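Local coordinates for carbonic anhydrase (Synechocystis sp., PDB 5SWC), which catalyses the zinc-dependent, reversible hydration of carbon dioxide and supplies CO2 to RuBisCO inside the carboxysome, at residues L41-Q44 with L45-Q49; P65-I68 with T69-E72; K144-E147 with A148-R151; H188-H192 with R193-S197; A229-P232 with E233-Y236. All blocks are in the same frame, centred on the assembly; numbering follows the deposited sequence. Where two conformers were deposited one is given.

Interaction 1. Residues L41-Q44 with L45-Q49. With FMT (formic acid), chain J.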
loop_
_atom_site.group_PDB
_atom_site.type_symbol
_atom_site.label_atom_id
_atom_site.label_comp_id
_atom_site.label_asym_id
_atom_site.label_seq_id
_atom_site.Cartn_x
_atom_site.Cartn_y
_atom_site.Cartn_z
ATOM N N LEU A 41 19.948 40.180 -2.468
ATOM C CA LEU A 41 19.481 38.986 -1.767
ATOM C C LEU A 41 19.073 37.898 -2.741
ATOM O O LEU A 41 19.469 36.748 -2.600
ATOM C CB LEU A 41 18.318 39.334 -0.832
ATOM C CG LEU A 41 17.683 38.157 -0.108
ATOM C CD1 LEU A 41 18.696 37.441 0.781
ATOM C CD2 LEU A 41 16.475 38.584 0.674
ATOM N N PHE A 42 18.317 38.244 -3.767
ATOM C CA PHE A 42 17.863 37.222 -4.712
ATOM C C PHE A 42 19.035 36.687 -5.509
ATOM O O PHE A 42 19.028 35.484 -5.805
ATOM C CB PHE A 42 16.756 37.772 -5.638
ATOM C CG PHE A 42 15.395 37.787 -4.990
ATOM C CD1 PHE A 42 14.708 36.605 -4.801
ATOM C CD2 PHE A 42 14.808 38.955 -4.555
ATOM C CE1 PHE A 42 13.475 36.615 -4.187
ATOM C CE2 PHE A 42 13.540 38.921 -3.946
ATOM C CZ PHE A 42 12.919 37.745 -3.780
ATOM N N GLU A 43 20.030 37.514 -5.840
ATOM C CA GLU A 43 21.239 37.015 -6.504
ATOM C C GLU A 43 21.949 36.014 -5.595
ATOM O O GLU A 43 22.341 34.923 -6.051
ATOM C CB GLU A 43 22.163 38.153 -6.924
ATOM C CG GLU A 43 23.257 37.674 -7.913
ATOM C CD GLU A 43 24.438 36.970 -7.268
ATOM O OE1 GLU A 43 24.676 37.236 -6.071
ATOM O OE2 GLU A 43 25.154 36.183 -7.966
ATOM N N GLN A 44 22.089 36.332 -4.319
ATOM C CA GLN A 44 22.742 35.430 -3.391
ATOM C C GLN A 44 21.967 34.124 -3.299
ATOM O O GLN A 44 22.547 33.024 -3.364
ATOM C CB GLN A 44 22.796 36.109 -2.020
ATOM C CG GLN A 44 23.225 35.261 -0.824
ATOM C CD GLN A 44 22.866 35.949 0.511
ATOM O OE1 GLN A 44 23.086 37.161 0.687
ATOM N NE2 GLN A 44 22.289 35.177 1.439
ATOM N N LEU A 45 20.660 34.242 -3.132
ATOM C CA LEU A 45 19.802 33.063 -2.985
ATOM C C LEU A 45 19.826 32.186 -4.220
ATOM O O LEU A 45 19.618 30.992 -4.078
ATOM C CB LEU A 45 18.384 33.485 -2.674
ATOM C CG LEU A 45 18.163 34.055 -1.299
ATOM C CD1 LEU A 45 16.720 34.552 -1.184
ATOM C CD2 LEU A 45 18.516 33.075 -0.202
ATOM N N SER A 46 20.103 32.733 -5.395
ATOM C CA SER A 46 20.143 31.921 -6.615
ATOM C C SER A 46 21.231 30.861 -6.567
ATOM O O SER A 46 21.217 29.944 -7.373
ATOM C CB SER A 46 20.310 32.782 -7.856
ATOM O OG SER A 46 21.624 33.247 -8.031
ATOM N N HIS A 47 22.193 31.007 -5.659
ATOM C CA HIS A 47 23.250 30.036 -5.492
ATOM C C HIS A 47 22.968 28.923 -4.519
ATOM O O HIS A 47 23.704 27.924 -4.482
ATOM C CB HIS A 47 24.530 30.738 -5.061
ATOM C CG HIS A 47 24.984 31.787 -6.012
ATOM N ND1 HIS A 47 25.508 31.475 -7.245
ATOM C CD2 HIS A 47 24.979 33.137 -5.928
ATOM C CE1 HIS A 47 25.829 32.597 -7.874
ATOM N NE2 HIS A 47 25.510 33.615 -7.097
ATOM N N GLY A 48 21.902 29.060 -3.748
ATOM C CA GLY A 48 21.519 28.048 -2.795
ATOM C C GLY A 48 20.658 28.571 -1.679
ATOM O O GLY A 48 20.736 29.740 -1.296
ATOM N N GLN A 49 19.757 27.732 -1.205
ATOM C CA GLN A 49 18.924 28.099 -0.072
ATOM C C GLN A 49 19.533 27.575 1.219
ATOM O O GLN A 49 20.133 26.503 1.246
ATOM C CB GLN A 49 17.493 27.579 -0.234
ATOM C CG GLN A 49 17.361 26.063 -0.151
ATOM C CD GLN A 49 15.934 25.554 -0.133
ATOM O OE1 GLN A 49 15.089 26.116 0.555
ATOM N NE2 GLN A 49 15.674 24.518 -0.919
HETATM C C FMT J . 13.318 21.311 -2.311
HETATM O O1 FMT J . 13.601 22.503 -2.111
HETATM O O2 FMT J . 13.147 20.804 -3.433
HETATM O O HOH W 1 22.927 31.344 -1.073
#

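Interaction 2. Residues P65-I68 with T69-E72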
loop_
_atom_site.group_PDB
_atom_site.type_symbol
_atom_site.label_atom_id
_atom_site.label_comp_id
_atom_site.label_asym_id
_atom_site.label_seq_id
_atom_site.Cartn_x
_atom_site.Cartn_y
_atom_site.Cartn_z
ATOM N N PRO A 65 2.672 32.167 6.184
ATOM C CA PRO A 65 3.691 32.018 7.218
ATOM C C PRO A 65 4.739 33.105 7.163
ATOM O O PRO A 65 5.229 33.551 8.210
ATOM C CB PRO A 65 4.331 30.654 6.933
ATOM C CG PRO A 65 3.628 30.124 5.825
ATOM C CD PRO A 65 2.564 30.975 5.328
ATOM N N ASN A 66 5.138 33.544 5.976
ATOM C CA ASN A 66 6.111 34.603 5.910
ATOM C C ASN A 66 5.587 35.937 6.405
ATOM O O ASN A 66 6.308 36.716 7.018
ATOM C CB ASN A 66 6.678 34.713 4.500
ATOM C CG ASN A 66 7.596 33.530 4.162
ATOM O OD1 ASN A 66 8.733 33.477 4.616
ATOM N ND2 ASN A 66 7.112 32.614 3.336
ATOM N N LEU A 67 4.311 36.185 6.165
ATOM C CA LEU A 67 3.680 37.413 6.650
ATOM C C LEU A 67 3.567 37.389 8.160
ATOM O O LEU A 67 3.941 38.366 8.822
ATOM C CB LEU A 67 2.300 37.554 6.026
ATOM C CG LEU A 67 1.438 38.722 6.569
ATOM C CD1 LEU A 67 1.990 40.053 6.195
ATOM C CD2 LEU A 67 0.004 38.541 6.107
ATOM N N ILE A 68 3.059 36.300 8.727
ATOM C CA ILE A 68 2.794 36.305 10.160
ATOM C C ILE A 68 4.076 36.328 10.975
ATOM O O ILE A 68 4.056 36.784 12.116
ATOM C CB ILE A 68 1.850 35.166 10.606
ATOM C CG1 ILE A 68 2.504 33.817 10.457
ATOM C CG2 ILE A 68 0.552 35.212 9.807
ATOM C CD1 ILE A 68 1.588 32.695 10.937
ATOM N N THR A 69 5.192 35.889 10.401
ATOM C CA THR A 69 6.483 35.955 11.094
ATOM C C THR A 69 7.423 37.041 10.567
ATOM O O THR A 69 8.554 37.166 11.045
ATOM C CB THR A 69 7.242 34.629 10.984
ATOM O OG1 THR A 69 7.508 34.301 9.607
ATOM C CG2 THR A 69 6.437 33.516 11.665
ATOM N N GLN A 70 6.930 37.857 9.635
ATOM C CA GLN A 70 7.761 38.902 8.999
ATOM C C GLN A 70 9.147 38.366 8.593
ATOM O O GLN A 70 10.190 38.968 8.849
ATOM C CB GLN A 70 7.854 40.154 9.896
ATOM C CG GLN A 70 6.514 40.841 10.074
ATOM C CD GLN A 70 6.058 41.507 8.812
ATOM O OE1 GLN A 70 6.610 42.549 8.442
ATOM N NE2 GLN A 70 5.056 40.939 8.147
ATOM N N SER A 71 9.087 37.208 7.939
ATOM C CA SER A 71 10.281 36.530 7.483
ATOM C C SER A 71 10.726 37.058 6.148
ATOM O O SER A 71 9.926 37.572 5.372
ATOM C CB SER A 71 10.068 35.043 7.367
ATOM O OG SER A 71 10.027 34.428 8.631
ATOM N N GLU A 72 12.027 36.954 5.915
ATOM C CA GLU A 72 12.622 37.262 4.639
ATOM C C GLU A 72 12.570 36.012 3.741
ATOM O O GLU A 72 12.599 34.898 4.210
ATOM C CB GLU A 72 14.079 37.692 4.855
ATOM C CG GLU A 72 14.782 38.158 3.608
ATOM C CD GLU A 72 14.086 39.333 2.975
ATOM O OE1 GLU A 72 13.227 39.099 2.074
ATOM O OE2 GLU A 72 14.415 40.477 3.409
HETATM O O HOH W 2 10.983 32.571 4.001
HETATM O O HOH W 3 7.465 39.282 5.465
#

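Interaction 3. Residues K144-E147 with A148-R151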
loop_
_atom_site.group_PDB
_atom_site.type_symbol
_atom_site.label_atom_id
_atom_site.label_comp_id
_atom_site.label_asym_id
_atom_site.label_seq_id
_atom_site.Cartn_x
_atom_site.Cartn_y
_atom_site.Cartn_z
ATOM N N LYS A 144 -7.689 10.334 8.019
ATOM C CA LYS A 144 -7.289 9.121 8.746
ATOM C C LYS A 144 -5.966 9.314 9.445
ATOM O O LYS A 144 -5.739 8.726 10.516
ATOM C CB LYS A 144 -7.186 7.922 7.798
ATOM C CG LYS A 144 -8.529 7.474 7.203
ATOM C CD LYS A 144 -8.324 6.353 6.192
ATOM C CE LYS A 144 -9.661 5.909 5.566
ATOM N NZ LYS A 144 -9.425 5.040 4.356
ATOM N N HIS A 145 -5.075 10.121 8.872
ATOM C CA HIS A 145 -3.764 10.290 9.463
ATOM C C HIS A 145 -3.788 11.122 10.728
ATOM O O HIS A 145 -2.801 11.121 11.465
ATOM C CB HIS A 145 -2.780 10.868 8.462
ATOM C CG HIS A 145 -2.542 9.995 7.299
ATOM N ND1 HIS A 145 -2.046 8.715 7.406
ATOM C CD2 HIS A 145 -2.716 10.247 5.990
ATOM C CE1 HIS A 145 -1.908 8.210 6.184
ATOM N NE2 HIS A 145 -2.306 9.127 5.313
ATOM N N THR A 146 -4.919 11.760 11.026
ATOM C CA THR A 146 -5.082 12.470 12.290
ATOM C C THR A 146 -6.239 11.855 13.104
ATOM O O THR A 146 -6.812 12.503 13.993
ATOM C CB THR A 146 -5.199 13.985 12.057
ATOM O OG1 THR A 146 -4.859 14.646 13.284
ATOM C CG2 THR A 146 -6.593 14.433 11.594
ATOM N N GLU A 147 -6.529 10.576 12.895
ATOM C CA GLU A 147 -7.558 9.882 13.651
ATOM C C GLU A 147 -7.293 9.926 15.153
ATOM O O GLU A 147 -8.219 9.897 15.951
ATOM C CB GLU A 147 -7.710 8.442 13.141
ATOM C CG GLU A 147 -8.637 7.563 13.975
ATOM C CD GLU A 147 -10.061 8.017 13.940
ATOM O OE1 GLU A 147 -10.466 8.849 13.092
ATOM O OE2 GLU A 147 -10.803 7.503 14.799
ATOM N N ALA A 148 -6.026 9.977 15.551
ATOM C CA ALA A 148 -5.728 10.038 16.974
ATOM C C ALA A 148 -6.308 11.291 17.602
ATOM O O ALA A 148 -6.686 11.271 18.782
ATOM C CB ALA A 148 -4.221 9.893 17.230
ATOM N N THR A 149 -6.383 12.378 16.843
ATOM C CA THR A 149 -6.998 13.629 17.302
ATOM C C THR A 149 -8.468 13.389 17.496
ATOM O O THR A 149 -9.020 13.760 18.512
ATOM C CB THR A 149 -6.811 14.724 16.275
ATOM O OG1 THR A 149 -5.413 14.825 15.952
ATOM C CG2 THR A 149 -7.343 16.047 16.745
ATOM N N ARG A 150 -9.114 12.776 16.509
ATOM C CA ARG A 150 -10.544 12.596 16.576
ATOM C C ARG A 150 -10.921 11.709 17.745
ATOM O O ARG A 150 -11.851 11.993 18.493
ATOM C CB ARG A 150 -11.023 11.994 15.263
ATOM C CG ARG A 150 -12.518 12.099 15.090
ATOM C CD ARG A 150 -12.958 11.424 13.816
ATOM N NE ARG A 150 -12.882 9.982 14.011
ATOM C CZ ARG A 150 -13.897 9.225 14.416
ATOM N NH1 ARG A 150 -13.731 7.918 14.613
ATOM N NH2 ARG A 150 -15.083 9.766 14.652
ATOM N N ARG A 151 -10.166 10.625 17.943
ATOM C CA ARG A 151 -10.444 9.725 19.053
ATOM C C ARG A 151 -10.272 10.393 20.399
ATOM O O ARG A 151 -11.137 10.306 21.259
ATOM C CB ARG A 151 -9.525 8.476 18.942
ATOM C CG ARG A 151 -9.872 7.336 19.859
ATOM C CD ARG A 151 -11.137 6.577 19.496
ATOM N NE ARG A 151 -12.326 7.174 20.060
ATOM C CZ ARG A 151 -13.525 7.145 19.478
ATOM N NH1 ARG A 151 -13.699 6.550 18.306
ATOM N NH2 ARG A 151 -14.560 7.733 20.065
HETATM O O HOH W 4 -3.514 10.021 14.029
#

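Interaction 4. Residues H188-H192 with R193-S197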
loop_
_atom_site.group_PDB
_atom_site.type_symbol
_atom_site.label_atom_id
_atom_site.label_comp_id
_atom_site.label_asym_id
_atom_site.label_seq_id
_atom_site.Cartn_x
_atom_site.Cartn_y
_atom_site.Cartn_z
ATOM N N HIS A 188 14.106 11.384 15.024
ATOM C CA HIS A 188 14.436 10.621 16.201
ATOM C C HIS A 188 15.923 10.662 16.479
ATOM O O HIS A 188 16.328 10.825 17.639
ATOM C CB HIS A 188 13.952 9.200 15.949
ATOM C CG HIS A 188 14.072 8.289 17.129
ATOM N ND1 HIS A 188 13.427 8.537 18.323
ATOM C CD2 HIS A 188 14.738 7.126 17.288
ATOM C CE1 HIS A 188 13.695 7.543 19.164
ATOM N NE2 HIS A 188 14.487 6.683 18.566
ATOM N N SER A 189 16.745 10.531 15.449
ATOM C CA SER A 189 18.174 10.536 15.643
ATOM C C SER A 189 18.698 11.907 16.117
ATOM O O SER A 189 19.534 12.007 16.988
ATOM C CB SER A 189 18.836 10.130 14.353
ATOM O OG SER A 189 20.225 10.177 14.513
ATOM N N ARG A 190 18.153 12.960 15.525
ATOM C CA ARG A 190 18.570 14.324 15.861
ATOM C C ARG A 190 18.106 14.764 17.238
ATOM O O ARG A 190 18.808 15.514 17.919
ATOM C CB ARG A 190 18.094 15.310 14.791
ATOM C CG ARG A 190 18.918 15.224 13.557
ATOM C CD ARG A 190 18.341 15.965 12.381
ATOM N NE ARG A 190 19.226 15.862 11.231
ATOM C CZ ARG A 190 19.385 14.785 10.470
ATOM N NH1 ARG A 190 18.714 13.646 10.712
ATOM N NH2 ARG A 190 20.233 14.853 9.466
ATOM N N LEU A 191 16.944 14.274 17.653
ATOM C CA LEU A 191 16.524 14.527 19.041
ATOM C C LEU A 191 17.420 13.858 20.046
ATOM O O LEU A 191 17.679 14.435 21.115
ATOM C CB LEU A 191 15.052 14.111 19.237
ATOM C CG LEU A 191 14.056 15.021 18.517
ATOM C CD1 LEU A 191 12.641 14.405 18.669
ATOM C CD2 LEU A 191 14.056 16.490 19.014
ATOM N N HIS A 192 17.940 12.676 19.731
ATOM C CA HIS A 192 18.896 12.050 20.626
ATOM C C HIS A 192 20.108 12.945 20.806
ATOM O O HIS A 192 20.591 13.100 21.912
ATOM C CB HIS A 192 19.331 10.680 20.060
ATOM C CG HIS A 192 20.436 10.033 20.821
ATOM N ND1 HIS A 192 20.208 9.137 21.845
ATOM C CD2 HIS A 192 21.785 10.156 20.727
ATOM C CE1 HIS A 192 21.360 8.727 22.332
ATOM N NE2 HIS A 192 22.336 9.326 21.670
ATOM N N ARG A 193 20.583 13.498 19.693
ATOM C CA ARG A 193 21.797 14.324 19.634
ATOM C C ARG A 193 21.569 15.687 20.249
ATOM O O ARG A 193 22.500 16.305 20.754
ATOM C CB ARG A 193 22.209 14.470 18.167
ATOM C CG ARG A 193 23.491 15.231 17.939
ATOM C CD ARG A 193 24.140 14.762 16.652
ATOM N NE ARG A 193 23.141 14.503 15.605
ATOM C CZ ARG A 193 22.917 13.314 15.031
ATOM N NH1 ARG A 193 23.652 12.247 15.364
ATOM N NH2 ARG A 193 21.972 13.198 14.095
ATOM N N GLY A 194 20.329 16.157 20.205
ATOM C CA GLY A 194 19.944 17.363 20.911
ATOM C C GLY A 194 20.055 18.595 20.047
ATOM O O GLY A 194 20.056 19.688 20.585
ATOM N N ASP A 195 20.100 18.452 18.722
ATOM C CA ASP A 195 20.384 19.611 17.866
ATOM C C ASP A 195 19.154 19.896 16.992
ATOM O O ASP A 195 19.271 20.460 15.901
ATOM C CB ASP A 195 21.596 19.336 16.979
ATOM C CG ASP A 195 21.380 18.129 16.098
ATOM O OD1 ASP A 195 22.054 18.025 15.042
ATOM O OD2 ASP A 195 20.540 17.293 16.476
ATOM N N LEU A 196 17.990 19.481 17.478
ATOM C CA LEU A 196 16.725 19.769 16.796
ATOM C C LEU A 196 15.659 20.125 17.822
ATOM O O LEU A 196 15.596 19.482 18.869
ATOM C CB LEU A 196 16.266 18.548 16.015
ATOM C CG LEU A 196 14.921 18.581 15.328
ATOM C CD1 LEU A 196 14.967 19.567 14.207
ATOM C CD2 LEU A 196 14.569 17.192 14.782
ATOM N N SER A 197 14.769 21.070 17.505
ATOM C CA SER A 197 13.692 21.432 18.382
ATOM C C SER A 197 12.382 21.426 17.628
ATOM O O SER A 197 12.354 21.736 16.421
ATOM C CB SER A 197 13.975 22.816 18.937
ATOM O OG SER A 197 12.987 23.229 19.837
#

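Interaction 5. Residues A229-P232 with E233-Y236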
loop_
_atom_site.group_PDB
_atom_site.type_symbol
_atom_site.label_atom_id
_atom_site.label_comp_id
_atom_site.label_asym_id
_atom_site.label_seq_id
_atom_site.Cartn_x
_atom_site.Cartn_y
_atom_site.Cartn_z
ATOM N N ALA A 229 7.789 22.157 22.221
ATOM C CA ALA A 229 6.611 21.343 22.407
ATOM C C ALA A 229 6.870 19.964 22.963
ATOM O O ALA A 229 5.908 19.198 23.141
ATOM C CB ALA A 229 5.901 21.206 21.066
ATOM N N LEU A 230 8.134 19.634 23.166
ATOM C CA LEU A 230 8.490 18.301 23.629
ATOM C C LEU A 230 8.046 18.096 25.068
ATOM O O LEU A 230 8.290 18.922 25.927
ATOM C CB LEU A 230 9.993 18.090 23.491
ATOM C CG LEU A 230 10.554 18.180 22.070
ATOM C CD1 LEU A 230 12.072 18.064 22.111
ATOM C CD2 LEU A 230 9.958 17.102 21.198
ATOM N N GLU A 231 7.396 16.971 25.339
ATOM C CA GLU A 231 6.958 16.592 26.671
ATOM C C GLU A 231 8.040 15.740 27.335
ATOM O O GLU A 231 8.356 14.641 26.865
ATOM C CB GLU A 231 5.637 15.825 26.569
ATOM C CG GLU A 231 4.543 16.701 25.934
ATOM C CD GLU A 231 3.210 15.992 25.727
ATOM O OE1 GLU A 231 3.157 14.743 25.657
ATOM O OE2 GLU A 231 2.174 16.698 25.620
ATOM N N PRO A 232 8.594 16.197 28.460
ATOM C CA PRO A 232 9.749 15.490 29.025
ATOM C C PRO A 232 9.486 14.042 29.391
ATOM O O PRO A 232 10.389 13.185 29.304
ATOM C CB PRO A 232 10.041 16.272 30.311
ATOM C CG PRO A 232 9.431 17.578 30.127
ATOM C CD PRO A 232 8.266 17.446 29.195
ATOM N N GLU A 233 8.257 13.734 29.785
ATOM C CA GLU A 233 7.950 12.355 30.182
ATOM C C GLU A 233 7.939 11.381 29.005
ATOM O O GLU A 233 7.971 10.162 29.202
ATOM C CB GLU A 233 6.615 12.283 30.933
ATOM C CG GLU A 233 5.369 12.409 30.050
ATOM C CD GLU A 233 4.969 13.841 29.755
ATOM O OE1 GLU A 233 5.722 14.782 30.089
ATOM O OE2 GLU A 233 3.876 14.023 29.179
ATOM N N ASP A 234 7.898 11.902 27.784
ATOM C CA ASP A 234 7.892 11.053 26.600
ATOM C C ASP A 234 9.192 11.147 25.827
ATOM O O ASP A 234 9.252 10.739 24.657
ATOM C CB ASP A 234 6.711 11.422 25.693
ATOM C CG ASP A 234 5.394 11.174 26.353
ATOM O OD1 ASP A 234 5.316 10.230 27.172
ATOM O OD2 ASP A 234 4.445 11.925 26.067
ATOM N N GLU A 235 10.257 11.609 26.476
ATOM C CA GLU A 235 11.536 11.736 25.776
ATOM C C GLU A 235 12.027 10.377 25.261
ATOM O O GLU A 235 12.551 10.267 24.124
ATOM C CB GLU A 235 12.580 12.395 26.693
ATOM C CG GLU A 235 13.890 12.744 25.981
ATOM C CD GLU A 235 14.952 13.259 26.915
ATOM O OE1 GLU A 235 14.600 13.646 28.050
ATOM O OE2 GLU A 235 16.134 13.255 26.520
ATOM N N TYR A 236 11.850 9.340 26.083
ATOM C CA TYR A 236 12.262 7.965 25.767
ATOM C C TYR A 236 13.608 7.931 25.069
ATOM O O TYR A 236 13.735 7.516 23.907
ATOM C CB TYR A 236 11.192 7.306 24.910
ATOM C CG TYR A 236 9.903 7.049 25.662
ATOM C CD1 TYR A 236 9.930 6.344 26.851
ATOM C CD2 TYR A 236 8.692 7.473 25.181
ATOM C CE1 TYR A 236 8.772 6.095 27.561
ATOM C CE2 TYR A 236 7.506 7.221 25.900
ATOM C CZ TYR A 236 7.566 6.549 27.064
ATOM O OH TYR A 236 6.396 6.289 27.763
#

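Interaction 1. Residues L41-Q44 with L45-Q49
Glu43 and His47, four residues apart across the end of helix 39-45, are joined by a His-carboxylate hydrogen bond: His47 NE2 donates to Glu43 OE2 at 2.7 Å. The bond is fairly straight, 155° at the hydrogen, yet the imidazole meets the carboxylate from above its plane, and the two planes stand 66° apart. A bend at chi2 (-80°) folds the Glu43 carboxylate back toward the histidine. Ser46 OG lies over one face of the same ring and donates to Glu43 O at 2.7 Å, a side-chain bond to a carbonyl of the last turn. On another side of the helix, Leu41 and Leu45 meet at an oblique angle, Leu41 CG lying 3.9 Å from Leu45 CD1, and Leu45 packs on Val73.

Backbone bonds close the C-terminal end of helix 39-45: Leu45 N to Leu41 O and His47 N to Gln44 O. A type I turn from Leu45 to Gly48 leads into the loop before strand 53-58. Gly48, with positive phi, is the first residue to leave helical angles. One water donates to both Gln44 O and Gly48 O. Leu45 O is also bound by Arg62 NH1 of a second subunit, whose Tyr203 packs on Phe42.

Interaction 2. Residues P65-I68 with T69-E72
Pro65 O and Leu67 O each take a main-chain and a side-chain donor, from Thr69 and Gln70 respectively. Pro65 O accepts Thr69 N at 3.2 Å and Thr69 OG1 at 2.8 Å, the two donors reaching it from opposite faces of the carbonyl plane. Thr69 OG1 is placed for this by a chi1 of 60°, which sets it between its own N and carbonyl carbon. Leu67 O is gripped by Gln70 N from above its plane and by Gln70 NE2 on an in-plane lone pair, the latter at 2.9 Å and nearly straight (169°).

Among backbone bonds, Ser71 N reaches Asn66 O at 3.0 Å. Water adds a further link, bridging Asn66 O and Ser71 O.

Packing is sparse. In one of its two conformers Asn66 OD1 touches Ser71 CB at 3.4 Å, while the Leu67 and Gln70 side chains lie alongside each other, with Leu67 CD1 3.7 Å from Gln70 NE2. Asn66, Thr69 and Ser71 pack on Leu76 of strand 76-81, and Thr69 and Ser71 also touch Leu23 of a second subunit.

Gln70 has positive phi, and with Ser71 N to Asn66 O and Gln70 N to Leu67 O this helix end is a Schellman motif.

Interaction 3. Residues K144-E147 with A148-R151
Glu147 and Arg150, in the arginine conformer described, form a side-on salt bridge in which two arginine nitrogens take one carboxylate oxygen each. Arg150 NE donates to Glu147 OE1 at 2.8 Å with an angle of 167°, and Arg150 NH1 donates to Glu147 OE2 at 3.0 Å. Both oxygens are met on their syn side, and Glu147 CD lies at the edge of the guanidinium, close to its plane. The pairing is not flat, however: carboxylate and guanidinium planes are 38° apart. Bends in both chains bring the groups together, at chi2 in Glu147 (66°) and at chi3 in Arg150. This double grip would limit rotation of both end groups.

A second pair is formed by Thr146 and Thr149, whose hydroxyls approach to 2.7 Å between Thr146 OG1 and Thr149 OG1. Thr146 OG1 is also hydrogen-bonded to Asn173, and Thr149 OG1 to Thr176, so the hydroxyls of this pair are tied to helix 162-181.

Thr146 occupies the N-cap position of helix 147-156; its side chain makes no capping bond, and its carbonyl accepts Thr149 N at 2.9 Å. A water completes part of the first turn, accepting from Ala148 N and donating to His145 O. One step further along, Arg151 N binds Glu147 O.

Farther out, Thr146, Thr149 and Arg150 pack on Leu126 of helix 121-126. A third subunit packs its Tyr89 on Glu147 and its His188 on Ala148, while Arg151 turns its guanidinium to a salt bridge with Asp155 of its own chain.

Interaction 4. Residues H188-H192 with R193-S197
Arg190 meets the segment 193-197 mainly through the base of its side chain. Its CB lies 3.9 Å from Leu196 CB and 3.6 Å from Asp195 OD2, so one carbon touches both an apolar side chain and a carboxylate. CG comes next, 3.7 Å from Arg193 NH2 and near the edge of that guanidinium. Beyond CG the chain runs extended to NE, side by side with Arg193 and pointing the same way, and the two guanidinium planes stand perpendicular. At the tip, Arg190 NH1 turns back to its own helix and binds Ala186 O; the Arg190 side chain also touches Leu104 and Val105 of helix 95-106.

The backbone closes the C-terminal end of helix 185-193. Arg190 O accepts Gly194 N at 2.8 Å, with a weak second bond from Asp195 N. Gly194, at phi 93°, is the first residue to leave helical angles, and the chain then turns toward strand 197-204. Leu191 packs against the departing chain: its CD2 lies 3.4 Å from Leu196 O and also meets Leu196 CB.

Ser189 O lies over one guanidinium face of Arg193, offset toward its rim, while Asp195 OD1 sits at the guanidinium edge in a long salt bridge, 3.7 Å from Arg193 NE. Ser189 OG bonds to Asp155 of a third subunit, and the His192 ring meets Tyr157 there.

With the Arg193-Asp195 pair long, charge pairing probably adds little. Asp195 OD2, 2.9 Å from Arg190 O, forms a close acceptor pair that probably costs energy; backbone hydrogen bonds and aliphatic contacts appear to define this helix end.

Interaction 5. Residues A229-P232 with E233-Y236
With chi1 at -61° and an extended chain beyond CG, Glu231 points its carboxylate the same way as that of Asp234, the two side chains lying alongside each other with their carboxylate planes 48° apart. Glu233 reaches the same region by another route: in the conformer described, chi1 of 75° and a bend at chi2 fold its carboxylate back over Glu231 CB, which lies 3.6 Å from Glu233 OE2. Three acidic groups therefore converge. Glu231 OE1 is 3.1 Å from Asp234 OD2 and 3.7 Å from Glu233 OE2, distances at which like charges would be expected to repel unless balanced.

Partners outside the segments probably offset this. Lys179 NZ forms salt bridges with both Glu231 OE1 and Asp234 OD2, joining the closest pair through one shared cation. Glu231 OE2 is hydrogen-bonded to Tyr213 OH, and Glu233 OE2 to His218 NE2.

The backbone makes two successive turns. Asp234 N donates to Glu231 O at 2.9 Å, and Glu235 N to Pro232 O at 3.2 Å. A third subunit also binds Asp234: its Lys179 NZ to Asp234 O and its Gln182 NE2 to Asp234 OD1.

These i to i+3 bonds, with Pro232 and Glu233 at 3-10 angles, are typical of a short 3-10 turn, here in the C-terminal segment after strand 219-221, at a subunit interface.

Interactions 1, 2 and 4 each lie where a helix ends and the chain heads for a strand of the central sheet; interaction 3 instead starts a helix, and interaction 5 is a turn in the C-terminal segment. Interactions 1 to 4 are partly buried, whereas interaction 5 is a surface contact. Their chemistry also differs: a His-carboxylate bond marks interaction 1, carbonyl capping interaction 2, an ion pair interaction 3, mainly backbone and aliphatic contacts interaction 4, and acids around a lysine interaction 5. Interactions 1 and 2 touch through Leu41 and Glu72 and both face the second subunit; interactions 4 and 5 meet at Leu191 and Leu230 and, like interaction 3, face the third.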